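Local coordinates for prophage pi2 protein 01, integrase (Lactococcus lactis, PDB 3LYS) that probably binds DNA as the core-binding, SAM-like part of a phage integrase of the tyrosine recombinase family, at residues Y11-D14 with W15-Y19. The protein carries 1 engineered substitution. Residues are numbered along the deposited sequence; the frame is centred on the assembly and turned at random.
Sequences YFKD and WMELY
Y11 turns one face of its phenol to W15, four residues on: W15 CB sits over it, 4.2 Å from the ring centroid, in a CH-pi contact. The phenol and the five-membered ring of W15 are near parallel, their planes at 28°, but slid so far apart that they barely overlap. A tyrosine suits this buried spot because its hydroxyl can donate a hydrogen bond to the backbone carbonyl S82 O of helix 69-88. With CG anti to the backbone N (chi1 -171°), F12 carries its ring to two partners: the W15 six-membered ring, met obliquely, and the selenium of M16, a selenomethionine, with SE 3.8 Å from F12 CE1 in a Met-aromatic contact. Y11, F12, W15 and M16 lie on the buried side of amphipathic helix 8-19, the first helix of the all-helical core-binding domain; F12 and M16 pack against helix 26-42, Y11, F12 and W15 against helix 69-88. K13 belongs to the exposed face, where a long, flexible amine can reach forward: its chain runs extended and bends at the end, bringing NZ 2.8 Å from E17 OE2 in an i to i+4 salt bridge that meets this oxygen from above the carboxylate plane, 40° out of it. D14, likewise exposed, can keep its carboxylate in water while lying alongside exposed L18, OD1 3.8 Å from L18 CD1.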
ATOM      1  N   TYR A  11      -4.130   9.068   0.946  1.00 28.14           N
ATOM      2  CA  TYR A  11      -3.027   9.157   1.872  1.00 26.02           C
ATOM      3  C   TYR A  11      -1.723   8.709   1.233  1.00 28.88           C
ATOM      4  O   TYR A  11      -0.712   9.384   1.358  1.00 30.08           O
ATOM      5  CB  TYR A  11      -3.305   8.312   3.111  1.00 22.84           C
ATOM      6  CG  TYR A  11      -2.075   8.040   3.938  1.00 28.16           C
ATOM      7  CD1 TYR A  11      -1.350   6.861   3.764  1.00 28.26           C
ATOM      8  CD2 TYR A  11      -1.589   8.989   4.839  1.00 26.05           C
ATOM      9  CE1 TYR A  11      -0.168   6.629   4.454  1.00 27.78           C
ATOM     10  CE2 TYR A  11      -0.406   8.773   5.536  1.00 26.41           C
ATOM     11  CZ  TYR A  11       0.298   7.593   5.337  1.00 32.41           C
ATOM     12  OH  TYR A  11       1.475   7.388   6.011  1.00 37.97           O
ATOM     13  N   PHE A  12      -1.728   7.574   0.547  1.00 29.66           N
ATOM     14  CA  PHE A  12      -0.499   7.094  -0.074  1.00 26.81           C
ATOM     15  C   PHE A  12       0.162   8.191  -0.897  1.00 24.89           C
ATOM     16  O   PHE A  12       1.360   8.420  -0.779  1.00 23.40           O
ATOM     17  CB  PHE A  12      -0.778   5.860  -0.943  1.00 26.19           C
ATOM     18  CG  PHE A  12       0.468   5.173  -1.443  1.00 27.67           C
ATOM     19  CD1 PHE A  12       1.007   5.490  -2.680  1.00 24.27           C
ATOM     20  CD2 PHE A  12       1.105   4.207  -0.670  1.00 26.03           C
ATOM     21  CE1 PHE A  12       2.159   4.853  -3.142  1.00 28.26           C
ATOM     22  CE2 PHE A  12       2.259   3.566  -1.123  1.00 26.35           C
ATOM     23  CZ  PHE A  12       2.785   3.890  -2.360  1.00 25.83           C
ATOM     24  N   LYS A  13      -0.620   8.872  -1.727  1.00 30.97           N
ATOM     25  CA  LYS A  13      -0.083   9.949  -2.558  1.00 34.32           C
ATOM     26  C   LYS A  13       0.511  11.006  -1.637  1.00 36.29           C
ATOM     27  O   LYS A  13       1.661  11.398  -1.801  1.00 38.64           O
ATOM     28  CB  LYS A  13      -1.192  10.559  -3.415  1.00 35.48           C
ATOM     29  CG  LYS A  13      -0.742  11.681  -4.338  1.00 41.07           C
ATOM     30  CD  LYS A  13      -1.881  12.126  -5.268  1.00 39.97           C
ATOM     31  CE  LYS A  13      -1.410  13.156  -6.295  1.00 42.98           C
ATOM     32  NZ  LYS A  13      -0.957  14.442  -5.685  1.00 42.75           N
ATOM     33  N   ASP A  14      -0.285  11.452  -0.669  1.00 34.85           N
ATOM     34  CA  ASP A  14       0.125  12.456   0.318  1.00 36.75           C
ATOM     35  C   ASP A  14       1.505  12.070   0.870  1.00 35.31           C
ATOM     36  O   ASP A  14       2.444  12.864   0.842  1.00 33.33           O
ATOM     37  CB  ASP A  14      -0.932  12.491   1.440  1.00 41.21           C
ATOM     38  CG  ASP A  14      -0.799  13.693   2.367  1.00 44.37           C
ATOM     39  OD1 ASP A  14       0.322  13.940   2.858  1.00 48.97           O
ATOM     40  OD2 ASP A  14      -1.826  14.373   2.621  1.00 43.68           O
ATOM     41  N   TRP A  15       1.602  10.831   1.350  1.00 35.38           N
ATOM     42  CA  TRP A  15       2.823  10.265   1.921  1.00 35.46           C
ATOM     43  C   TRP A  15       4.007  10.271   0.951  1.00 39.30           C
ATOM     44  O   TRP A  15       5.040  10.896   1.219  1.00 39.51           O
ATOM     45  CB  TRP A  15       2.565   8.822   2.377  1.00 35.06           C
ATOM     46  CG  TRP A  15       3.771   8.129   2.941  1.00 33.05           C
ATOM     47  CD1 TRP A  15       4.323   8.334   4.156  1.00 32.98           C
ATOM     48  CD2 TRP A  15       4.618   7.175   2.265  1.00 32.14           C
ATOM     49  NE1 TRP A  15       5.468   7.581   4.289  1.00 36.06           N
ATOM     50  CE2 TRP A  15       5.671   6.860   3.142  1.00 31.26           C
ATOM     51  CE3 TRP A  15       4.587   6.566   1.002  1.00 28.15           C
ATOM     52  CZ2 TRP A  15       6.689   5.961   2.805  1.00 28.14           C
ATOM     53  CZ3 TRP A  15       5.600   5.671   0.666  1.00 27.56           C
ATOM     54  CH2 TRP A  15       6.637   5.379   1.568  1.00 28.14           C
HETATM   55  N   MSE A  16       3.859   9.580  -0.177  1.00 41.83           N
HETATM   56  CA  MSE A  16       4.936   9.480  -1.162  1.00 43.75           C
HETATM   57  C   MSE A  16       5.513  10.816  -1.580  1.00 41.19           C
HETATM   58  O   MSE A  16       6.726  10.950  -1.718  1.00 42.61           O
HETATM   59  CB  MSE A  16       4.454   8.708  -2.398  1.00 47.78           C
HETATM   60  CG  MSE A  16       3.332   9.372  -3.210  1.00 55.03           C
HETATM   61 SE   MSE A  16       2.677   8.286  -4.736  1.00 55.08          SE
HETATM   62  CE  MSE A  16       4.220   8.371  -5.865  1.00 65.23           C
ATOM     63  N   GLU A  17       4.644  11.802  -1.780  1.00 40.94           N
ATOM     64  CA  GLU A  17       5.093  13.126  -2.189  1.00 40.50           C
ATOM     65  C   GLU A  17       5.825  13.840  -1.061  1.00 39.86           C
ATOM     66  O   GLU A  17       6.507  14.825  -1.298  1.00 41.85           O
ATOM     67  CB  GLU A  17       3.915  13.979  -2.664  1.00 39.90           C
ATOM     68  CG  GLU A  17       3.197  13.400  -3.871  1.00 44.12           C
ATOM     69  CD  GLU A  17       2.131  14.325  -4.413  1.00 45.52           C
ATOM     70  OE1 GLU A  17       1.540  15.082  -3.609  1.00 44.44           O
ATOM     71  OE2 GLU A  17       1.877  14.283  -5.636  1.00 44.77           O
ATOM     72  N   LEU A  18       5.694  13.342   0.164  1.00 37.71           N
ATOM     73  CA  LEU A  18       6.374  13.955   1.290  1.00 33.13           C
ATOM     74  C   LEU A  18       7.736  13.361   1.561  1.00 34.83           C
ATOM     75  O   LEU A  18       8.740  14.067   1.580  1.00 35.07           O
ATOM     76  CB  LEU A  18       5.558  13.822   2.561  1.00 31.80           C
ATOM     77  CG  LEU A  18       4.524  14.900   2.803  1.00 32.15           C
ATOM     78  CD1 LEU A  18       3.803  14.609   4.096  1.00 33.11           C
ATOM     79  CD2 LEU A  18       5.200  16.247   2.869  1.00 31.92           C
ATOM     80  N   TYR A  19       7.768  12.052   1.765  1.00 35.63           N
ATOM     81  CA  TYR A  19       9.011  11.379   2.099  1.00 38.89           C
ATOM     82  C   TYR A  19       9.738  10.694   0.960  1.00 39.87           C
ATOM     83  O   TYR A  19      10.863  10.234   1.139  1.00 41.16           O
ATOM     84  CB  TYR A  19       8.748  10.354   3.204  1.00 37.85           C
ATOM     85  CG  TYR A  19       7.986  10.900   4.396  1.00 41.91           C
ATOM     86  CD1 TYR A  19       6.651  11.284   4.281  1.00 46.46           C
ATOM     87  CD2 TYR A  19       8.599  11.033   5.640  1.00 41.15           C
ATOM     88  CE1 TYR A  19       5.938  11.795   5.380  1.00 48.95           C
ATOM     89  CE2 TYR A  19       7.898  11.542   6.753  1.00 44.66           C
ATOM     90  CZ  TYR A  19       6.566  11.922   6.616  1.00 46.78           C
ATOM     91  OH  TYR A  19       5.858  12.437   7.689  1.00 39.37           O
TER